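Local coordinates for protein fructose-bisphosphate aldolase (Plasmodium falciparum, PDB 4TR9) that belongs to the class I fructose-bisphosphate aldolase family of TIM-barrel enzymes and is built from four copies of one chain, at residues Pro122-Glu127 with Thr167-His172; Leu199-His204 with Ala243-Thr248; Val289-Ile294 with Glu339-Ala344. One frame throughout, in Å; residues are numbered along the deposited sequence.

Contact 1 of 3, residues Pro122-Glu127 with Thr167-His172; sequences PCTDEE and TDLSIH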
loop_
_atom_site.group_PDB
_atom_site.type_symbol
_atom_site.label_atom_id
_atom_site.label_comp_id
_atom_site.label_asym_id
_atom_site.label_seq_id
_atom_site.Cartn_x
_atom_site.Cartn_y
_atom_site.Cartn_z
ATOM N N PRO A 122 -8.825 -8.275 -16.364
ATOM C CA PRO A 122 -7.835 -8.191 -17.442
ATOM C C PRO A 122 -6.418 -8.407 -16.922
ATOM O O PRO A 122 -6.142 -8.094 -15.761
ATOM C CB PRO A 122 -8.015 -6.766 -17.973
ATOM C CG PRO A 122 -9.421 -6.417 -17.631
ATOM C CD PRO A 122 -9.691 -7.085 -16.315
ATOM N N CYS A 123 -5.548 -8.950 -17.770
ATOM C CA CYS A 123 -4.153 -9.217 -17.422
ATOM C C CYS A 123 -4.020 -10.226 -16.284
ATOM O O CYS A 123 -3.022 -10.236 -15.565
ATOM C CB CYS A 123 -3.433 -7.915 -17.056
ATOM S SG CYS A 123 -3.534 -6.638 -18.329
ATOM N N THR A 124 -5.035 -11.069 -16.121
ATOM C CA THR A 124 -4.979 -12.165 -15.160
ATOM C C THR A 124 -5.458 -13.451 -15.818
ATOM O O THR A 124 -6.045 -13.420 -16.899
ATOM C CB THR A 124 -5.837 -11.890 -13.904
ATOM O OG1 THR A 124 -7.214 -11.764 -14.277
ATOM C CG2 THR A 124 -5.382 -10.619 -13.203
ATOM N N ASP A 125 -5.208 -14.580 -15.164
ATOM C CA ASP A 125 -5.639 -15.867 -15.692
ATOM C C ASP A 125 -7.050 -16.194 -15.215
ATOM O O ASP A 125 -7.242 -17.041 -14.344
ATOM C CB ASP A 125 -4.666 -16.973 -15.283
ATOM C CG ASP A 125 -4.997 -18.308 -15.922
ATOM O OD1 ASP A 125 -5.568 -18.311 -17.033
ATOM O OD2 ASP A 125 -4.690 -19.352 -15.311
ATOM N N GLU A 126 -8.027 -15.500 -15.794
ATOM C CA GLU A 126 -9.442 -15.708 -15.493
ATOM C C GLU A 126 -9.774 -15.562 -14.008
ATOM O O GLU A 126 -10.681 -16.222 -13.503
ATOM C CB GLU A 126 -9.894 -17.085 -15.987
ATOM C CG GLU A 126 -9.810 -17.265 -17.493
ATOM C CD GLU A 126 -10.309 -18.623 -17.946
ATOM O OE1 GLU A 126 -10.646 -19.456 -17.078
ATOM O OE2 GLU A 126 -10.366 -18.858 -19.171
ATOM N N GLU A 127 -9.040 -14.699 -13.312
ATOM C CA GLU A 127 -9.363 -14.392 -11.924
ATOM C C GLU A 127 -10.515 -13.392 -11.883
ATOM O O GLU A 127 -10.514 -12.400 -12.611
ATOM C CB GLU A 127 -8.139 -13.855 -11.182
ATOM C CG GLU A 127 -7.034 -14.887 -11.015
ATOM C CD GLU A 127 -5.934 -14.424 -10.081
ATOM O OE1 GLU A 127 -5.217 -13.462 -10.429
ATOM O OE2 GLU A 127 -5.790 -15.022 -8.993
ATOM N N THR A 167 -3.221 -13.907 -7.125
ATOM C CA THR A 167 -2.228 -12.855 -7.301
ATOM C C THR A 167 -2.617 -11.610 -6.514
ATOM O O THR A 167 -3.758 -11.482 -6.071
ATOM C CB THR A 167 -2.057 -12.482 -8.785
ATOM O OG1 THR A 167 -3.283 -11.935 -9.285
ATOM C CG2 THR A 167 -1.681 -13.707 -9.604
ATOM N N ASP A 168 -1.665 -10.695 -6.347
ATOM C CA ASP A 168 -1.897 -9.463 -5.598
ATOM C C ASP A 168 -3.009 -8.621 -6.213
ATOM O O ASP A 168 -3.792 -7.997 -5.497
ATOM C CB ASP A 168 -0.612 -8.638 -5.513
ATOM C CG ASP A 168 0.471 -9.327 -4.710
ATOM O OD1 ASP A 168 0.133 -10.085 -3.777
ATOM O OD2 ASP A 168 1.664 -9.109 -5.013
ATOM N N LEU A 169 -3.069 -8.602 -7.541
ATOM C CA LEU A 169 -4.114 -7.871 -8.244
ATOM C C LEU A 169 -5.483 -8.463 -7.928
ATOM O O LEU A 169 -6.455 -7.734 -7.727
ATOM C CB LEU A 169 -3.860 -7.886 -9.754
ATOM C CG LEU A 169 -4.905 -7.203 -10.639
ATOM C CD1 LEU A 169 -5.146 -5.772 -10.182
ATOM C CD2 LEU A 169 -4.472 -7.234 -12.097
ATOM N N SER A 170 -5.550 -9.790 -7.876
ATOM C CA SER A 170 -6.790 -10.484 -7.557
ATOM C C SER A 170 -7.223 -10.213 -6.122
ATOM O O SER A 170 -8.400 -9.970 -5.854
ATOM C CB SER A 170 -6.632 -11.988 -7.776
ATOM O OG SER A 170 -7.783 -12.690 -7.337
ATOM N N ILE A 171 -6.261 -10.255 -5.206
ATOM C CA ILE A 171 -6.535 -10.069 -3.787
ATOM C C ILE A 171 -6.989 -8.644 -3.483
ATOM O O ILE A 171 -7.929 -8.435 -2.715
ATOM C CB ILE A 171 -5.294 -10.401 -2.932
ATOM C CG1 ILE A 171 -4.907 -11.871 -3.107
ATOM C CG2 ILE A 171 -5.550 -10.094 -1.464
ATOM C CD1 ILE A 171 -3.677 -12.275 -2.327
ATOM N N HIS A 172 -6.329 -7.666 -4.095
ATOM C CA HIS A 172 -6.611 -6.268 -3.790
ATOM C C HIS A 172 -7.913 -5.789 -4.428
ATOM O O HIS A 172 -8.639 -4.992 -3.836
ATOM C CB HIS A 172 -5.457 -5.370 -4.234
ATOM C CG HIS A 172 -5.505 -4.000 -3.634
ATOM N ND1 HIS A 172 -5.495 -3.785 -2.273
ATOM C CD2 HIS A 172 -5.574 -2.774 -4.207
ATOM C CE1 HIS A 172 -5.550 -2.488 -2.032
ATOM N NE2 HIS A 172 -5.599 -1.852 -3.190
HETATM O O HOH W 1 -7.845 -15.562 -7.553
#
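Glu127 reaches over to the start of helix 168-187, where its carboxylate meets Thr167 and Ser170. Its chain is stretched out beyond CG (chi2 -170°), which brings OE1 to the Thr167 hydroxyl and OE2 near its backbone N. The two side chains, Glu127 and Thr167, meet obliquely. Thr167 OG1 donates to Glu127 OE1 over 2.7 Å, meeting the syn lone pair of that oxygen, on the side of OE2. The other oxygen takes a weak bond from the backbone, Thr167 N to Glu127 OE2, at 3.4 Å. The carboxylate thus holds Thr167 mainly through its hydroxyl, with the weak N-H bond as a second point. Ser170 CB sits over one face of the carboxylate, 3.3 Å from Glu127 OE1. A water donates both to Glu127 OE2, at 2.6 Å, and to Ser170 OG, at 2.9 Å.

Thr167 is the N-cap of the helix. Its OG1 sits between the backbone N and the carbonyl carbon (chi1 64°) and accepts a weak capping bond from Ser170 N at 3.4 Å. The same hydroxyl therefore caps the helix and ties it to Glu127. The nearby helix start would probably favour the negative carboxylate. The helix follows barrel strand 150-157, while 122-127 joins the two strands of a small antiparallel hairpin.

The apolar part of the contact is smaller. Thr124 CG2 touches Leu169 CD2 at 3.7 Å, and the two side chains run at about a right angle. Leu169 also packs on Ile121 and on Glu226 of the second subunit. Further along the helix, His172 NE2 is hydrogen-bonded to His172 NE2 of that subunit.

Contact 2 of 3, residues Leu199-His204 with Ala243-Thr248; sequences LADGPH and AGYECT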
loop_
_atom_site.group_PDB
_atom_site.type_symbol
_atom_site.label_atom_id
_atom_site.label_comp_id
_atom_site.label_asym_id
_atom_site.label_seq_id
_atom_site.Cartn_x
_atom_site.Cartn_y
_atom_site.Cartn_z
ATOM N N LEU A 199 -11.991 -20.506 -3.100
ATOM C CA LEU A 199 -12.398 -21.826 -3.573
ATOM C C LEU A 199 -11.466 -22.923 -3.069
ATOM O O LEU A 199 -10.251 -22.739 -3.006
ATOM C CB LEU A 199 -12.448 -21.851 -5.101
ATOM C CG LEU A 199 -13.457 -20.910 -5.758
ATOM C CD1 LEU A 199 -13.458 -21.095 -7.268
ATOM C CD2 LEU A 199 -14.847 -21.136 -5.185
ATOM N N ALA A 200 -12.044 -24.066 -2.712
ATOM C CA ALA A 200 -11.263 -25.205 -2.246
ATOM C C ALA A 200 -10.845 -26.092 -3.415
ATOM O O ALA A 200 -10.311 -27.183 -3.219
ATOM C CB ALA A 200 -12.053 -26.008 -1.223
ATOM N N ASP A 201 -11.093 -25.615 -4.631
ATOM C CA ASP A 201 -10.719 -26.345 -5.836
ATOM C C ASP A 201 -9.203 -26.410 -5.987
ATOM O O ASP A 201 -8.519 -25.387 -5.929
ATOM C CB ASP A 201 -11.345 -25.694 -7.072
ATOM C CG ASP A 201 -12.861 -25.658 -7.007
ATOM O OD1 ASP A 201 -13.459 -26.616 -6.474
ATOM O OD2 ASP A 201 -13.455 -24.670 -7.490
ATOM N N GLY A 202 -8.683 -27.618 -6.179
ATOM C CA GLY A 202 -7.253 -27.819 -6.317
ATOM C C GLY A 202 -6.740 -28.912 -5.401
ATOM O O GLY A 202 -7.488 -29.435 -4.576
ATOM N N PRO A 203 -5.455 -29.268 -5.544
ATOM C CA PRO A 203 -4.813 -30.305 -4.736
ATOM C C PRO A 203 -3.966 -29.742 -3.596
ATOM O O PRO A 203 -3.217 -30.489 -2.968
ATOM C CB PRO A 203 -3.931 -31.029 -5.755
ATOM C CG PRO A 203 -3.660 -29.990 -6.850
ATOM C CD PRO A 203 -4.556 -28.794 -6.609
ATOM N N HIS A 204 -4.086 -28.443 -3.337
ATOM C CA HIS A 204 -3.291 -27.791 -2.302
ATOM C C HIS A 204 -3.617 -28.340 -0.917
ATOM O O HIS A 204 -4.751 -28.729 -0.645
ATOM C CB HIS A 204 -3.512 -26.279 -2.328
ATOM C CG HIS A 204 -4.921 -25.871 -2.031
ATOM N ND1 HIS A 204 -5.872 -25.708 -3.014
ATOM C CD2 HIS A 204 -5.541 -25.593 -0.858
ATOM C CE1 HIS A 204 -7.018 -25.347 -2.463
ATOM N NE2 HIS A 204 -6.843 -25.270 -1.155
ATOM N N ALA A 243 -8.311 -28.473 3.339
ATOM C CA ALA A 243 -7.442 -28.909 2.257
ATOM C C ALA A 243 -8.199 -28.851 0.937
ATOM O O ALA A 243 -9.422 -28.699 0.921
ATOM C CB ALA A 243 -6.924 -30.314 2.517
ATOM N N GLY A 244 -7.472 -28.968 -0.168
ATOM C CA GLY A 244 -8.085 -28.945 -1.482
ATOM C C GLY A 244 -8.965 -30.156 -1.724
ATOM O O GLY A 244 -8.823 -31.179 -1.054
ATOM N N TYR A 245 -9.878 -30.037 -2.683
ATOM C CA TYR A 245 -10.779 -31.133 -3.023
ATOM C C TYR A 245 -10.019 -32.304 -3.637
ATOM O O TYR A 245 -10.401 -33.461 -3.467
ATOM C CB TYR A 245 -11.869 -30.654 -3.983
ATOM C CG TYR A 245 -12.903 -29.752 -3.344
ATOM C CD1 TYR A 245 -13.173 -29.826 -1.983
ATOM C CD2 TYR A 245 -13.611 -28.827 -4.102
ATOM C CE1 TYR A 245 -14.118 -29.004 -1.395
ATOM C CE2 TYR A 245 -14.557 -28.001 -3.524
ATOM C CZ TYR A 245 -14.806 -28.094 -2.171
ATOM O OH TYR A 245 -15.747 -27.272 -1.592
ATOM N N GLU A 246 -8.942 -31.996 -4.352
ATOM C CA GLU A 246 -8.135 -33.026 -4.994
ATOM C C GLU A 246 -6.865 -33.321 -4.203
ATOM O O GLU A 246 -5.978 -34.027 -4.682
ATOM C CB GLU A 246 -7.777 -32.616 -6.427
ATOM C CG GLU A 246 -8.931 -32.706 -7.421
ATOM C CD GLU A 246 -9.932 -31.577 -7.270
ATOM O OE1 GLU A 246 -9.540 -30.491 -6.791
ATOM O OE2 GLU A 246 -11.112 -31.774 -7.629
ATOM N N CYS A 247 -6.780 -32.782 -2.991
ATOM C CA CYS A 247 -5.618 -33.010 -2.138
ATOM C C CYS A 247 -5.558 -34.463 -1.677
ATOM O O CYS A 247 -6.590 -35.092 -1.445
ATOM C CB CYS A 247 -5.639 -32.076 -0.928
ATOM S SG CYS A 247 -4.159 -32.175 0.108
ATOM N N THR A 248 -4.344 -34.988 -1.544
ATOM C CA THR A 248 -4.153 -36.385 -1.173
ATOM C C THR A 248 -3.917 -36.554 0.326
ATOM O O THR A 248 -4.261 -37.587 0.900
ATOM C CB THR A 248 -2.972 -37.010 -1.939
ATOM O OG1 THR A 248 -1.773 -36.278 -1.655
ATOM C CG2 THR A 248 -3.235 -36.982 -3.438
#
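Four hydrogen bonds join Ala200, Gly202 and His204 to residues 244-246. Three use backbone atoms alone. Tyr245 N gives to Ala200 O over 2.9 Å, and Gly244 N gives to His204 O over 2.8 Å. Both donors lie nearly along the C=O axis. Glu246 N gives to Gly202 O at 3.0 Å, but from above the carbonyl plane, 43° out of it. In the fourth the acceptor is a side chain. Glu246 folds back at chi2 (75°), and its OE1 accepts from Gly202 N at 3.1 Å. Gly202 is thus held through both its N and its O by one residue.

These bonds join two loops of the TIM barrel. One follows strand 191-198 and the other follows strand 235-236, its neighbour in the sheet. Gly244 to Cys247 form a type I beta turn. The side chain of Asp201 is about 7 Å from a bound N'-[(E)-(2,4-dichlorophenyl)methylidene]-3,4-dihydroxybenzohydrazide.

Two CH-pi contacts add to the bonding. Ala200 CB lies over one face of the Tyr245 ring, 3.8 Å from its centroid and offset toward the rim. Gly244 CA lies over a face of the His204 ring, 4.0 Å from the centroid. Asp201 meets the Tyr245 ring differently: OD1 comes to the edge, 3.2 Å from CD2, with the carboxylate and ring planes 59° apart.

Weaker CA-H...O contacts run from Gly244 CA to the carbonyl oxygens of Ala200 and Gly202. Gly244 is wrapped closely by the other loop. Cys247 CB rests against His204 O, and Pro203 CB packs against the backbone carbonyl of Glu246.

Contact 3 of 3, residues Val289-Ile294 with Glu339-Ala344; sequences VNLNSI and EANSLA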
loop_
_atom_site.group_PDB
_atom_site.type_symbol
_atom_site.label_atom_id
_atom_site.label_comp_id
_atom_site.label_asym_id
_atom_site.label_seq_id
_atom_site.Cartn_x
_atom_site.Cartn_y
_atom_site.Cartn_z
ATOM N N VAL A 289 -20.483 -31.019 10.860
ATOM C CA VAL A 289 -19.409 -31.593 11.661
ATOM C C VAL A 289 -18.244 -30.614 11.789
ATOM O O VAL A 289 -17.721 -30.398 12.882
ATOM C CB VAL A 289 -18.905 -32.920 11.059
ATOM C CG1 VAL A 289 -17.657 -33.399 11.782
ATOM C CG2 VAL A 289 -20.000 -33.977 11.120
ATOM N N ASN A 290 -17.850 -30.015 10.669
ATOM C CA ASN A 290 -16.750 -29.057 10.662
ATOM C C ASN A 290 -17.078 -27.798 11.458
ATOM O O ASN A 290 -16.235 -27.288 12.192
ATOM C CB ASN A 290 -16.373 -28.684 9.227
ATOM C CG ASN A 290 -15.769 -29.847 8.462
ATOM O OD1 ASN A 290 -15.133 -30.724 9.046
ATOM N ND2 ASN A 290 -15.970 -29.860 7.150
ATOM N N LEU A 291 -18.304 -27.303 11.312
ATOM C CA LEU A 291 -18.754 -26.146 12.078
ATOM C C LEU A 291 -18.757 -26.470 13.568
ATOM O O LEU A 291 -18.469 -25.613 14.404
ATOM C CB LEU A 291 -20.149 -25.704 11.626
ATOM C CG LEU A 291 -20.776 -24.538 12.395
ATOM C CD1 LEU A 291 -19.910 -23.293 12.292
ATOM C CD2 LEU A 291 -22.185 -24.258 11.895
ATOM N N ASN A 292 -19.082 -27.717 13.889
ATOM C CA ASN A 292 -19.052 -28.188 15.267
ATOM C C ASN A 292 -17.626 -28.264 15.797
ATOM O O ASN A 292 -17.359 -27.892 16.940
ATOM C CB ASN A 292 -19.726 -29.557 15.377
ATOM C CG ASN A 292 -19.669 -30.122 16.781
ATOM O OD1 ASN A 292 -20.511 -29.808 17.622
ATOM N ND2 ASN A 292 -18.675 -30.963 17.042
ATOM N N SER A 293 -16.716 -28.748 14.958
ATOM C CA SER A 293 -15.312 -28.873 15.332
ATOM C C SER A 293 -14.699 -27.507 15.618
ATOM O O SER A 293 -13.831 -27.371 16.480
ATOM C CB SER A 293 -14.525 -29.584 14.230
ATOM O OG SER A 293 -15.056 -30.872 13.972
ATOM N N ILE A 294 -15.162 -26.499 14.887
ATOM C CA ILE A 294 -14.701 -25.128 15.078
ATOM C C ILE A 294 -15.187 -24.567 16.412
ATOM O O ILE A 294 -14.422 -23.944 17.150
ATOM C CB ILE A 294 -15.178 -24.212 13.932
ATOM C CG1 ILE A 294 -14.569 -24.660 12.602
ATOM C CG2 ILE A 294 -14.805 -22.770 14.209
ATOM C CD1 ILE A 294 -15.054 -23.860 11.412
ATOM N N GLU A 339 -31.422 -27.342 12.976
ATOM C CA GLU A 339 -31.113 -27.691 14.358
ATOM C C GLU A 339 -29.719 -28.297 14.461
ATOM O O GLU A 339 -29.018 -28.101 15.453
ATOM C CB GLU A 339 -32.154 -28.663 14.914
ATOM C CG GLU A 339 -31.977 -28.993 16.389
ATOM C CD GLU A 339 -33.014 -29.974 16.898
ATOM O OE1 GLU A 339 -33.655 -30.652 16.068
ATOM O OE2 GLU A 339 -33.190 -30.067 18.132
ATOM N N ALA A 340 -29.326 -29.034 13.426
ATOM C CA ALA A 340 -28.017 -29.676 13.383
ATOM C C ALA A 340 -26.899 -28.640 13.409
ATOM O O ALA A 340 -25.938 -28.765 14.168
ATOM C CB ALA A 340 -27.897 -30.552 12.148
ATOM N N ASN A 341 -27.034 -27.616 12.574
ATOM C CA ASN A 341 -26.047 -26.548 12.514
ATOM C C ASN A 341 -26.164 -25.603 13.705
ATOM O O ASN A 341 -25.207 -24.917 14.060
ATOM C CB ASN A 341 -26.185 -25.771 11.205
ATOM C CG ASN A 341 -25.809 -26.602 9.994
ATOM O OD1 ASN A 341 -24.769 -27.259 9.978
ATOM N ND2 ASN A 341 -26.660 -26.586 8.976
ATOM N N SER A 342 -27.342 -25.571 14.321
ATOM C CA SER A 342 -27.549 -24.769 15.521
ATOM C C SER A 342 -26.772 -25.356 16.694
ATOM O O SER A 342 -26.112 -24.634 17.440
ATOM C CB SER A 342 -29.035 -24.683 15.868
ATOM O OG SER A 342 -29.239 -23.906 17.036
ATOM N N LEU A 343 -26.858 -26.674 16.846
ATOM C CA LEU A 343 -26.112 -27.383 17.878
ATOM C C LEU A 343 -24.617 -27.316 17.594
ATOM O O LEU A 343 -23.796 -27.402 18.507
ATOM C CB LEU A 343 -26.567 -28.840 17.968
ATOM C CG LEU A 343 -28.014 -29.083 18.396
ATOM C CD1 LEU A 343 -28.367 -30.555 18.263
ATOM C CD2 LEU A 343 -28.236 -28.605 19.822
ATOM N N ALA A 344 -24.276 -27.163 16.319
ATOM C CA ALA A 344 -22.885 -27.060 15.905
ATOM C C ALA A 344 -22.259 -25.765 16.412
ATOM O O ALA A 344 -21.049 -25.693 16.616
ATOM C CB ALA A 344 -22.774 -27.146 14.391
#
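Ala344 fits against Leu291 and Asn292, and most of the contact is apolar. Its methyl points at the other helix and meets Leu291 CG at 3.8 Å. Leu291 has CG anti to the backbone N (chi1 177°), which sends the branch toward helix 327-346. Its CD2 methyl rests on a backbone carbonyl, Asn341 O, at 3.8 Å. On the other flank, Asn292 CB comes to 4.0 Å from Ala344 CB. The small alanine allows a close approach. The CA atoms of Asn292 and Ala344 are themselves only 4.0 Å apart, and the short axes pass at 8.5 Å. They run nearly parallel, 19° apart.

The polar backbone atoms meet without a hydrogen bond between the helices. Asn292 CA makes a CA-H...O contact to Ala344 O at 3.5 Å. It is fairly straight, with 164° at the hydrogen. Leu291 O and Ala344 O are 3.4 Å apart, two acceptors that come close without bonding. Leu291 O has a donor elsewhere, Asn295 ND2, which may ease this.

The two amides turn to partners outside the segments. Asn292 OD1 accepts from Tyr349 N, just past the end of helix 327-346. Asn341 OD1 is hydrogen-bonded to Ser288 OG, one residue before 289-294. Both bonds cross between the same two helices or their continuations, so the polar links flank the apolar contact.

Helix 284-295 connects barrel strands 274-277 and 303-308. Leu291 packs on Phe277 of strand 274-277 and Tyr308 of strand 303-308. Asn341 touches Phe306 and Tyr308, so both helices lie against strand 303-308. On another side of helix 284-295, Val289 and Ile294 touch helix 253-267.

In the fold
All three contacts join loops or helices around one TIM barrel, and no two of them share an element. Contacts 1 and 3 are buried, while contact 2 is a surface contact. Contact 1 is polar, built on a carboxylate at a helix start, and lies at a subunit interface. Contact 2 is mostly backbone bonding between two loops, with aromatic faces added. Contact 3 has no hydrogen bond between its segments and relies on apolar packing of two helices within one subunit. Contact 2 lies between the others in space: its centre is about 20 Å from that of contact 1 and about 22 Å from that of contact 3.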